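Local atomic coordinates of penicillin-binding protein 1A (Mycobacterium tuberculosis, PDB entry 5CXW), a protein that helps build the mycobacterial cell wall, polymerising glycan strands and cross-linking their peptides, and is acylated by penicillins in its transpeptidase domain, the part contained in this chain. Residues Ile112-Leu123 against Leu151-Leu162; Gln10-Phe19 against Pro230-Ser238. All coordinates share one frame; numbering follows the deposited sequence. Where two conformers were deposited one is given.

Interaction 1: Ile112-Leu123 against Leu151-Leu162. With 35P ((2R,4S)-5,5-dimethyl-2-{(1R)-2-oxo-1-[(phenoxyacetyl)amino]ethyl}-1,3-thiazolidine-4-carboxylic acid), chain C.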
loop_
_atom_site.group_PDB
_atom_site.type_symbol
_atom_site.label_atom_id
_atom_site.label_comp_id
_atom_site.label_asym_id
_atom_site.label_seq_id
_atom_site.Cartn_x
_atom_site.Cartn_y
_atom_site.Cartn_z
ATOM N N ILE A 112 -12.361 -12.913 14.704
ATOM C CA ILE A 112 -13.291 -13.026 13.601
ATOM C C ILE A 112 -12.430 -13.495 12.414
ATOM O O ILE A 112 -11.626 -12.698 11.860
ATOM C CB ILE A 112 -14.048 -11.689 13.269
ATOM C CG1 ILE A 112 -14.808 -11.196 14.504
ATOM C CG2 ILE A 112 -15.007 -11.862 12.089
ATOM C CD1 ILE A 112 -15.274 -9.763 14.415
ATOM N N GLY A 113 -12.617 -14.741 12.008
ATOM C CA GLY A 113 -11.696 -15.324 11.065
ATOM C C GLY A 113 -12.156 -15.302 9.624
ATOM O O GLY A 113 -13.263 -14.800 9.312
ATOM N N LEU A 114 -11.343 -15.919 8.759
ATOM C CA LEU A 114 -11.593 -15.819 7.299
ATOM C C LEU A 114 -12.903 -16.419 6.859
ATOM O O LEU A 114 -13.442 -16.017 5.848
ATOM C CB LEU A 114 -10.429 -16.390 6.494
ATOM C CG LEU A 114 -9.118 -15.690 6.609
ATOM C CD1 LEU A 114 -8.117 -16.316 5.662
ATOM C CD2 LEU A 114 -9.165 -14.182 6.413
ATOM N N GLY A 115 -13.436 -17.367 7.632
ATOM C CA GLY A 115 -14.691 -18.009 7.317
ATOM C C GLY A 115 -15.944 -17.338 7.855
ATOM O O GLY A 115 -17.053 -17.867 7.633
ATOM N N TYR A 116 -15.804 -16.187 8.512
ATOM C CA TYR A 116 -16.936 -15.420 9.026
ATOM C C TYR A 116 -17.820 -15.000 7.850
ATOM O O TYR A 116 -17.357 -14.327 6.927
ATOM C CB TYR A 116 -16.450 -14.204 9.840
ATOM C CG TYR A 116 -17.593 -13.359 10.333
ATOM C CD1 TYR A 116 -18.588 -13.895 11.132
ATOM C CD2 TYR A 116 -17.668 -12.009 9.978
ATOM C CE1 TYR A 116 -19.624 -13.086 11.598
ATOM C CE2 TYR A 116 -18.680 -11.182 10.484
ATOM C CZ TYR A 116 -19.661 -11.724 11.219
ATOM O OH TYR A 116 -20.662 -10.842 11.637
ATOM N N GLN A 117 -19.097 -15.378 7.897
ATOM C CA GLN A 117 -20.027 -15.119 6.775
ATOM C C GLN A 117 -20.710 -13.795 6.982
ATOM O O GLN A 117 -21.293 -13.558 8.065
ATOM C CB GLN A 117 -21.085 -16.213 6.773
ATOM C CG GLN A 117 -20.564 -17.587 6.446
ATOM C CD GLN A 117 -20.301 -17.738 4.977
ATOM O OE1 GLN A 117 -20.999 -17.154 4.136
ATOM N NE2 GLN A 117 -19.243 -18.462 4.638
ATOM N N VAL A 118 -20.691 -12.962 5.940
ATOM C CA VAL A 118 -21.227 -11.601 5.966
ATOM C C VAL A 118 -22.206 -11.390 4.821
ATOM O O VAL A 118 -21.985 -11.895 3.720
ATOM C CB VAL A 118 -20.104 -10.561 5.812
ATOM C CG1 VAL A 118 -20.655 -9.163 5.999
ATOM C CG2 VAL A 118 -19.014 -10.827 6.818
ATOM N N ASP A 119 -23.319 -10.686 5.086
ATOM C CA ASP A 119 -24.273 -10.361 4.037
ATOM C C ASP A 119 -23.651 -9.304 3.109
ATOM O O ASP A 119 -23.022 -8.401 3.591
ATOM C CB ASP A 119 -25.515 -9.772 4.700
ATOM C CG ASP A 119 -26.599 -9.382 3.699
ATOM O OD1 ASP A 119 -26.584 -9.722 2.546
ATOM O OD2 ASP A 119 -27.577 -8.768 4.156
ATOM N N SER A 120 -23.785 -9.469 1.784
ATOM C CA SER A 120 -23.256 -8.491 0.837
ATOM C C SER A 120 -24.289 -7.564 0.229
ATOM O O SER A 120 -23.987 -6.809 -0.685
ATOM C CB SER A 120 -22.487 -9.202 -0.292
ATOM O OG SER A 120 -23.315 -9.970 -1.064
ATOM N N SER A 121 -25.519 -7.638 0.734
ATOM C CA SER A 121 -26.573 -6.821 0.157
ATOM C C SER A 121 -26.321 -5.332 0.403
ATOM O O SER A 121 -25.581 -4.962 1.341
ATOM C CB SER A 121 -27.922 -7.205 0.763
ATOM O OG SER A 121 -28.022 -6.870 2.115
ATOM N N PRO A 122 -26.946 -4.466 -0.399
ATOM C CA PRO A 122 -26.742 -3.048 -0.177
ATOM C C PRO A 122 -27.276 -2.600 1.191
ATOM O O PRO A 122 -28.241 -3.202 1.717
ATOM C CB PRO A 122 -27.517 -2.374 -1.265
ATOM C CG PRO A 122 -27.896 -3.429 -2.268
ATOM C CD PRO A 122 -27.713 -4.759 -1.625
ATOM N N LEU A 123 -26.732 -1.491 1.665
ATOM C CA LEU A 123 -27.234 -0.882 2.902
ATOM C C LEU A 123 -26.928 0.569 2.955
ATOM O O LEU A 123 -26.077 1.056 2.234
ATOM C CB LEU A 123 -26.712 -1.608 4.148
ATOM C CG LEU A 123 -25.222 -1.442 4.542
ATOM C CD1 LEU A 123 -24.986 -1.892 5.970
ATOM C CD2 LEU A 123 -24.245 -2.098 3.548
ATOM N N LEU A 151 -15.979 -6.360 -1.994
ATOM C CA LEU A 151 -17.341 -5.931 -1.715
ATOM C C LEU A 151 -17.389 -4.854 -0.649
ATOM O O LEU A 151 -17.103 -5.131 0.508
ATOM C CB LEU A 151 -18.204 -7.130 -1.359
ATOM C CG LEU A 151 -18.179 -8.245 -2.426
ATOM C CD1 LEU A 151 -18.993 -9.421 -1.890
ATOM C CD2 LEU A 151 -18.676 -7.765 -3.739
ATOM N N ASN A 152 -17.778 -3.647 -1.025
ATOM C CA ASN A 152 -17.905 -2.514 -0.087
ATOM C C ASN A 152 -18.919 -2.821 1.016
ATOM O O ASN A 152 -18.716 -2.470 2.186
ATOM C CB ASN A 152 -18.352 -1.264 -0.790
ATOM C CG ASN A 152 -17.272 -0.601 -1.581
ATOM O OD1 ASN A 152 -16.180 -1.139 -1.833
ATOM N ND2 ASN A 152 -17.602 0.648 -2.035
ATOM N N THR A 153 -20.038 -3.425 0.630
ATOM C CA THR A 153 -21.144 -3.620 1.577
ATOM C C THR A 153 -20.665 -4.591 2.682
ATOM O O THR A 153 -20.839 -4.337 3.899
ATOM C CB THR A 153 -22.351 -4.187 0.849
ATOM O OG1 THR A 153 -21.951 -5.373 0.183
ATOM C CG2 THR A 153 -22.946 -3.182 -0.132
ATOM N N SER A 154 -20.031 -5.688 2.280
ATOM C CA SER A 154 -19.592 -6.697 3.239
ATOM C C SER A 154 -18.553 -6.128 4.200
ATOM O O SER A 154 -18.579 -6.393 5.408
ATOM C CB SER A 154 -18.932 -7.835 2.451
ATOM O OG SER A 154 -19.818 -8.404 1.484
ATOM N N TYR A 155 -17.633 -5.328 3.663
ATOM C CA TYR A 155 -16.542 -4.741 4.479
ATOM C C TYR A 155 -17.108 -3.663 5.427
ATOM O O TYR A 155 -16.577 -3.463 6.508
ATOM C CB TYR A 155 -15.311 -4.312 3.615
ATOM C CG TYR A 155 -14.382 -5.501 3.647
ATOM C CD1 TYR A 155 -14.638 -6.657 2.904
ATOM C CD2 TYR A 155 -13.332 -5.540 4.516
ATOM C CE1 TYR A 155 -13.857 -7.812 3.049
ATOM C CE2 TYR A 155 -12.538 -6.655 4.703
ATOM C CZ TYR A 155 -12.792 -7.803 3.971
ATOM O OH TYR A 155 -12.063 -8.932 4.192
ATOM N N TYR A 156 -18.125 -2.915 4.993
ATOM C CA TYR A 156 -18.838 -1.993 5.912
ATOM C C TYR A 156 -19.459 -2.769 7.061
ATOM O O TYR A 156 -19.279 -2.402 8.236
ATOM C CB TYR A 156 -19.909 -1.206 5.177
ATOM C CG TYR A 156 -19.765 0.278 5.259
ATOM C CD1 TYR A 156 -18.947 0.938 4.397
ATOM C CD2 TYR A 156 -20.476 1.032 6.183
ATOM C CE1 TYR A 156 -18.779 2.307 4.447
ATOM C CE2 TYR A 156 -20.379 2.410 6.205
ATOM C CZ TYR A 156 -19.502 3.037 5.355
ATOM O OH TYR A 156 -19.419 4.429 5.336
ATOM N N ARG A 157 -20.166 -3.865 6.779
ATOM C CA ARG A 157 -20.737 -4.674 7.829
ATOM C C ARG A 157 -19.646 -5.284 8.723
ATOM O O ARG A 157 -19.859 -5.439 9.948
ATOM C CB ARG A 157 -21.646 -5.795 7.290
ATOM C CG ARG A 157 -22.916 -5.335 6.630
ATOM C CD ARG A 157 -23.843 -6.513 6.400
ATOM N NE ARG A 157 -25.179 -6.064 5.934
ATOM C CZ ARG A 157 -25.487 -5.789 4.649
ATOM N NH1 ARG A 157 -24.659 -6.025 3.673
ATOM N NH2 ARG A 157 -26.708 -5.313 4.353
ATOM N N LEU A 158 -18.537 -5.711 8.136
ATOM C CA LEU A 158 -17.485 -6.267 8.945
ATOM C C LEU A 158 -16.932 -5.201 9.921
ATOM O O LEU A 158 -16.756 -5.484 11.130
ATOM C CB LEU A 158 -16.364 -6.789 8.105
ATOM C CG LEU A 158 -15.199 -7.389 8.870
ATOM C CD1 LEU A 158 -15.564 -8.572 9.760
ATOM C CD2 LEU A 158 -14.102 -7.775 7.878
ATOM N N MET A 159 -16.684 -4.009 9.407
ATOM C CA MET A 159 -16.219 -2.904 10.270
ATOM C C MET A 159 -17.211 -2.632 11.382
ATOM O O MET A 159 -16.796 -2.426 12.532
ATOM C CB MET A 159 -15.984 -1.645 9.436
ATOM C CG MET A 159 -15.849 -0.361 10.266
ATOM S SD MET A 159 -15.690 1.040 9.205
ATOM C CE MET A 159 -17.400 1.131 8.592
ATOM N N LEU A 160 -18.510 -2.597 11.088
ATOM C CA LEU A 160 -19.489 -2.325 12.126
ATOM C C LEU A 160 -19.558 -3.413 13.208
ATOM O O LEU A 160 -19.917 -3.121 14.376
ATOM C CB LEU A 160 -20.839 -2.032 11.526
ATOM C CG LEU A 160 -20.900 -0.779 10.683
ATOM C CD1 LEU A 160 -22.258 -0.771 9.997
ATOM C CD2 LEU A 160 -20.623 0.505 11.411
ATOM N N LYS A 161 -19.186 -4.625 12.861
ATOM C CA LYS A 161 -19.162 -5.750 13.808
ATOM C C LYS A 161 -17.989 -5.628 14.775
ATOM O O LYS A 161 -18.029 -6.178 15.892
ATOM C CB LYS A 161 -18.987 -7.020 13.006
ATOM C CG LYS A 161 -18.807 -8.328 13.771
ATOM C CD LYS A 161 -20.040 -8.755 14.476
ATOM C CE LYS A 161 -19.782 -10.199 14.939
ATOM N NZ LYS A 161 -20.912 -10.612 15.781
ATOM N N LEU A 162 -16.908 -4.976 14.358
ATOM C CA LEU A 162 -15.766 -4.841 15.243
ATOM C C LEU A 162 -16.048 -4.052 16.517
ATOM O O LEU A 162 -16.732 -3.020 16.479
ATOM C CB LEU A 162 -14.655 -4.066 14.549
ATOM C CG LEU A 162 -14.068 -4.620 13.223
ATOM C CD1 LEU A 162 -13.096 -3.638 12.653
ATOM C CD2 LEU A 162 -13.450 -5.935 13.441
HETATM C C24 35P C . -18.464 4.318 -7.060
HETATM C C23 35P C . -18.905 5.238 -8.008
HETATM C C22 35P C . -18.055 5.668 -9.002
HETATM C C21 35P C . -16.755 5.191 -9.088
HETATM C C20 35P C . -16.297 4.276 -8.165
HETATM C C19 35P C . -17.165 3.823 -7.143
HETATM O O1 35P C . -16.786 2.901 -6.199
HETATM C C2 35P C . -15.571 2.183 -6.393
HETATM C C3 35P C . -15.521 1.043 -5.414
HETATM O O18 35P C . -16.558 0.558 -4.984
HETATM N N4 35P C . -14.296 0.637 -5.114
HETATM C C5 35P C . -14.066 -0.497 -4.232
HETATM C C6 35P C . -12.723 -0.332 -3.647
HETATM O O17 35P C . -11.814 0.381 -4.120
HETATM C C8 35P C . -14.114 -1.915 -4.955
HETATM N N7 35P C . -12.719 -2.152 -5.193
HETATM S S11 35P C . -14.861 -2.055 -6.487
HETATM C C10 35P C . -13.445 -2.310 -7.449
HETATM C C12 35P C . -13.499 -1.469 -8.723
HETATM C C15 35P C . -13.252 -3.740 -7.876
HETATM C C9 35P C . -12.314 -1.819 -6.539
HETATM C C13 35P C . -10.915 -2.302 -6.763
HETATM O O14 35P C . -10.533 -3.277 -6.045
HETATM O O16 35P C . -10.222 -1.681 -7.598
HETATM O O HOH W 1 -22.425 -11.594 13.187
HETATM O O HOH W 2 -19.979 -10.965 2.051
#
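Arg157 of helix 152-161 reaches across to Asp119 and Ser121 and ties their backbone down. Arg157 CB packs on Val118 CG1 at 3.7 Å and CG lies near Leu123 CD1. The chain runs extended from CG to NE (chi2 -169°), carrying CD past the carbonyl of Asp119 and the guanidinium into the bend at Ser120 and Ser121. There Arg157 NH1 donates twice: to Ser121 O at 2.7 Å, nearly straight and on a lone pair in the carbonyl plane, and to Asp119 O at 2.9 Å, approached from above its carbonyl plane. NH2 adds a weak bond to Ser121 O. The flat group is sandwiched, Leu123 CD2 over one face and the Asp119 carboxylate stacked over the other, its plane turned by 20°. That salt bridge, Asp119 OD2 to Arg157 NH2 at 3.6 Å, works by charge alone; the carboxylate accepts from Ser121 N, forming an Asx turn, and from Ser121 OG. One turn earlier, Thr153 OG1 donates to Ser120 O at 2.6 Å. At the far end Leu158 CD1 fills in beside Ile112 and Tyr116, and a water joins Tyr116 OH to Lys161 NZ. Side chains of the helix thus pin the bend through the carbonyls of Asp119, Ser120 and Ser121, Asp119 probably offsetting the arginine's charge, while Asn152 weakly hydrogen-bonds the bound penicillin.

Interaction 2: Gln10-Phe19 against Pro230-Ser238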
loop_
_atom_site.group_PDB
_atom_site.type_symbol
_atom_site.label_atom_id
_atom_site.label_comp_id
_atom_site.label_asym_id
_atom_site.label_seq_id
_atom_site.Cartn_x
_atom_site.Cartn_y
_atom_site.Cartn_z
ATOM N N GLN A 10 14.498 12.750 -0.172
ATOM C CA GLN A 10 14.194 11.885 0.979
ATOM C C GLN A 10 15.417 11.450 1.758
ATOM O O GLN A 10 15.392 11.351 2.973
ATOM C CB GLN A 10 13.406 10.660 0.539
ATOM C CG GLN A 10 12.002 10.934 0.022
ATOM C CD GLN A 10 11.205 11.672 1.062
ATOM O OE1 GLN A 10 11.133 11.258 2.189
ATOM N NE2 GLN A 10 10.672 12.816 0.692
ATOM N N VAL A 11 16.521 11.222 1.071
ATOM C CA VAL A 11 17.763 10.911 1.737
ATOM C C VAL A 11 18.242 12.083 2.609
ATOM O O VAL A 11 18.638 11.897 3.745
ATOM C CB VAL A 11 18.859 10.496 0.703
ATOM C CG1 VAL A 11 20.253 10.370 1.369
ATOM C CG2 VAL A 11 18.528 9.187 0.031
ATOM N N THR A 12 18.207 13.298 2.055
ATOM C CA THR A 12 18.561 14.484 2.801
ATOM C C THR A 12 17.721 14.660 4.040
ATOM O O THR A 12 18.253 14.892 5.130
ATOM C CB THR A 12 18.418 15.727 1.961
ATOM O OG1 THR A 12 19.318 15.625 0.866
ATOM C CG2 THR A 12 18.750 16.988 2.760
ATOM N N ARG A 13 16.414 14.502 3.886
ATOM C CA ARG A 13 15.498 14.627 4.999
ATOM C C ARG A 13 15.890 13.641 6.092
ATOM O O ARG A 13 15.935 13.987 7.262
ATOM C CB ARG A 13 14.063 14.352 4.516
ATOM C CG ARG A 13 12.924 14.776 5.430
ATOM C CD ARG A 13 11.607 13.976 5.163
ATOM N NE ARG A 13 11.675 12.840 6.063
ATOM C CZ ARG A 13 12.185 11.618 5.814
ATOM N NH1 ARG A 13 12.604 11.161 4.593
ATOM N NH2 ARG A 13 12.247 10.788 6.852
ATOM N N GLU A 14 16.177 12.414 5.710
ATOM C CA GLU A 14 16.507 11.374 6.711
ATOM C C GLU A 14 17.872 11.646 7.409
ATOM O O GLU A 14 18.043 11.428 8.622
ATOM C CB GLU A 14 16.525 10.018 6.024
ATOM C CG GLU A 14 16.695 8.848 6.957
ATOM C CD GLU A 14 16.512 7.530 6.234
ATOM O OE1 GLU A 14 15.541 7.398 5.468
ATOM O OE2 GLU A 14 17.278 6.602 6.408
ATOM N N LEU A 15 18.849 12.123 6.623
ATOM C CA LEU A 15 20.165 12.462 7.186
ATOM C C LEU A 15 20.009 13.594 8.204
ATOM O O LEU A 15 20.615 13.536 9.269
ATOM C CB LEU A 15 21.165 12.867 6.082
ATOM C CG LEU A 15 21.577 11.732 5.160
ATOM C CD1 LEU A 15 22.240 12.299 3.905
ATOM C CD2 LEU A 15 22.438 10.706 5.878
ATOM N N LEU A 16 19.183 14.603 7.879
ATOM C CA LEU A 16 18.923 15.712 8.802
ATOM C C LEU A 16 18.395 15.219 10.157
ATOM O O LEU A 16 18.854 15.690 11.192
ATOM C CB LEU A 16 17.999 16.750 8.175
ATOM C CG LEU A 16 18.657 17.886 7.364
ATOM C CD1 LEU A 16 20.000 17.547 6.717
ATOM C CD2 LEU A 16 17.734 18.578 6.352
ATOM N N GLU A 17 17.452 14.280 10.136
ATOM C CA GLU A 17 16.940 13.696 11.369
ATOM C C GLU A 17 18.030 12.900 12.070
ATOM O O GLU A 17 18.271 13.095 13.263
ATOM C CB GLU A 17 15.731 12.795 11.118
ATOM C CG GLU A 17 15.376 11.947 12.334
ATOM C CD GLU A 17 13.970 11.391 12.271
ATOM O OE1 GLU A 17 13.377 11.399 11.170
ATOM O OE2 GLU A 17 13.453 10.943 13.319
ATOM N N LEU A 18 18.721 12.044 11.316
ATOM C CA LEU A 18 19.747 11.159 11.881
ATOM C C LEU A 18 20.866 11.907 12.616
ATOM O O LEU A 18 21.360 11.453 13.649
ATOM C CB LEU A 18 20.381 10.328 10.771
ATOM C CG LEU A 18 20.839 8.911 11.086
ATOM C CD1 LEU A 18 21.511 8.337 9.829
ATOM C CD2 LEU A 18 21.746 8.802 12.294
ATOM N N PHE A 19 21.300 13.027 12.049
ATOM C CA PHE A 19 22.397 13.772 12.602
ATOM C C PHE A 19 21.965 14.996 13.348
ATOM O O PHE A 19 22.770 15.570 14.034
ATOM C CB PHE A 19 23.412 14.137 11.497
ATOM C CG PHE A 19 24.137 12.947 10.961
ATOM C CD1 PHE A 19 24.910 12.157 11.806
ATOM C CD2 PHE A 19 23.997 12.570 9.648
ATOM C CE1 PHE A 19 25.546 11.025 11.345
ATOM C CE2 PHE A 19 24.598 11.416 9.167
ATOM C CZ PHE A 19 25.391 10.647 10.011
ATOM N N PRO A 230 10.321 2.573 7.577
ATOM C CA PRO A 230 10.927 2.707 6.249
ATOM C C PRO A 230 12.110 3.650 6.281
ATOM O O PRO A 230 12.070 4.649 6.993
ATOM C CB PRO A 230 9.804 3.269 5.357
ATOM C CG PRO A 230 8.591 3.192 6.128
ATOM C CD PRO A 230 8.895 2.909 7.582
ATOM N N HIS A 231 13.125 3.331 5.517
ATOM C CA HIS A 231 14.313 4.209 5.481
ATOM C C HIS A 231 15.030 4.048 4.185
ATOM O O HIS A 231 14.955 2.995 3.519
ATOM C CB HIS A 231 15.217 3.869 6.663
ATOM C CG HIS A 231 15.740 2.498 6.619
ATOM N ND1 HIS A 231 14.982 1.411 6.994
ATOM C CD2 HIS A 231 16.924 1.998 6.177
ATOM C CE1 HIS A 231 15.692 0.312 6.826
ATOM N NE2 HIS A 231 16.877 0.639 6.353
ATOM N N PHE A 232 15.749 5.115 3.839
ATOM C CA PHE A 232 16.441 5.275 2.580
ATOM C C PHE A 232 17.984 5.194 2.728
ATOM O O PHE A 232 18.668 5.021 1.744
ATOM C CB PHE A 232 16.130 6.667 1.976
ATOM C CG PHE A 232 14.724 6.872 1.520
ATOM C CD1 PHE A 232 13.723 7.204 2.451
ATOM C CD2 PHE A 232 14.365 6.714 0.172
ATOM C CE1 PHE A 232 12.386 7.364 2.044
ATOM C CE2 PHE A 232 13.039 6.897 -0.217
ATOM C CZ PHE A 232 12.069 7.230 0.714
ATOM N N VAL A 233 18.483 5.341 3.941
ATOM C CA VAL A 233 19.928 5.410 4.199
ATOM C C VAL A 233 20.376 4.085 4.807
ATOM O O VAL A 233 19.892 3.650 5.864
ATOM C CB VAL A 233 20.283 6.548 5.125
ATOM C CG1 VAL A 233 21.769 6.445 5.491
ATOM C CG2 VAL A 233 19.961 7.929 4.501
ATOM N N GLN A 234 21.316 3.447 4.104
ATOM C CA GLN A 234 21.951 2.197 4.490
ATOM C C GLN A 234 23.236 2.429 5.281
ATOM O O GLN A 234 23.502 1.733 6.260
ATOM C CB GLN A 234 22.257 1.364 3.246
ATOM C CG GLN A 234 22.936 0.018 3.481
ATOM C CD GLN A 234 22.072 -0.891 4.343
ATOM O OE1 GLN A 234 20.818 -0.902 4.246
ATOM N NE2 GLN A 234 22.710 -1.643 5.200
ATOM N N LYS A 235 24.036 3.399 4.865
ATOM C CA LYS A 235 25.357 3.577 5.514
ATOM C C LYS A 235 25.819 4.990 5.265
ATOM O O LYS A 235 25.464 5.617 4.250
ATOM C CB LYS A 235 26.346 2.554 4.975
ATOM C CG LYS A 235 27.695 2.560 5.691
ATOM C CD LYS A 235 28.541 1.371 5.235
ATOM C CE LYS A 235 29.887 1.287 5.910
ATOM N NZ LYS A 235 30.752 0.304 5.208
ATOM N N VAL A 236 26.558 5.546 6.235
ATOM C CA VAL A 236 27.126 6.891 6.067
ATOM C C VAL A 236 28.562 6.843 6.573
ATOM O O VAL A 236 28.793 6.354 7.675
ATOM C CB VAL A 236 26.360 7.926 6.913
ATOM C CG1 VAL A 236 26.927 9.328 6.683
ATOM C CG2 VAL A 236 24.874 7.931 6.538
ATOM N N VAL A 237 29.483 7.330 5.727
ATOM C CA VAL A 237 30.930 7.341 6.097
ATOM C C VAL A 237 31.383 8.754 5.822
ATOM O O VAL A 237 31.014 9.354 4.770
ATOM C CB VAL A 237 31.740 6.360 5.255
ATOM C CG1 VAL A 237 33.213 6.322 5.719
ATOM C CG2 VAL A 237 31.163 4.958 5.338
ATOM N N SER A 238 32.241 9.271 6.704
ATOM C CA SER A 238 32.775 10.594 6.452
ATOM C C SER A 238 33.640 10.635 5.198
ATOM O O SER A 238 34.171 9.642 4.726
ATOM C CB SER A 238 33.572 11.103 7.660
ATOM O OG SER A 238 34.849 10.523 7.644
HETATM O O HOH W 3 18.560 4.748 8.031
#
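Glu14 grips the chain at Phe232 and Val233 with both carboxylate oxygens. Its CG stands anti to the backbone N (chi1 -173°) and the chain stays extended, which carries the carboxylate from the helix to two successive amides. Glu14 OE1 accepts from Phe232 N at 2.8 Å on its syn lone pair, almost straight (165°). Glu14 OE2 accepts from Val233 N at 3.0 Å, from above the carboxylate plane. Next to this clamp the packing is close: Gln10 CB sits over the centre of the Phe232 ring as a CH-pi contact, 3.7 Å from the centroid, while Glu14 OE1 lies at the ring's edge and Tyr77 meets the same ring edge-to-face. Val11 and Leu15 cross Val233 at about right angles, and Leu15 CD2 reaches Val236 CG2 at 3.8 Å. Farther along the contact thins: Phe19 offers only a ring edge, Phe19 CZ to Val236 CG1 at 3.9 Å. Looser too is the partly exposed Glu14 carboxylate, where a water donates to both Glu14 OE2 and Val233 O. The strand itself carries a classic beta bulge, Gln234 and Lys235 both facing Thr34. Helix 2-19 thus lies across the small antiparallel sheet of strands 32-35, 233-237 and 243-246, a helix-on-sheet packing away from the penicillin pocket.

In the fold
The two contacts lie on opposite sides of the chain's centre, their own centres 43 Å apart and their nearest atoms about 23 Å apart. Along the sequence, interaction 1 is nested inside the long loop that interaction 2 closes. Interaction 1 borders the active site: Leu151's side chain is about 8 Å from that of Ser97, the probable acyl-ester serine, and Asn152 is also hydrogen-bonded to Lys100, consistent with the SxxK and SxN motifs of penicillin-binding proteins. Ser150, between helices 143-149 and 152-161, bonds the ligand too, together with Thr292 and Thr294. Interaction 2 touches no annotated site; it fastens the N-terminal helix to the small three-stranded sheet.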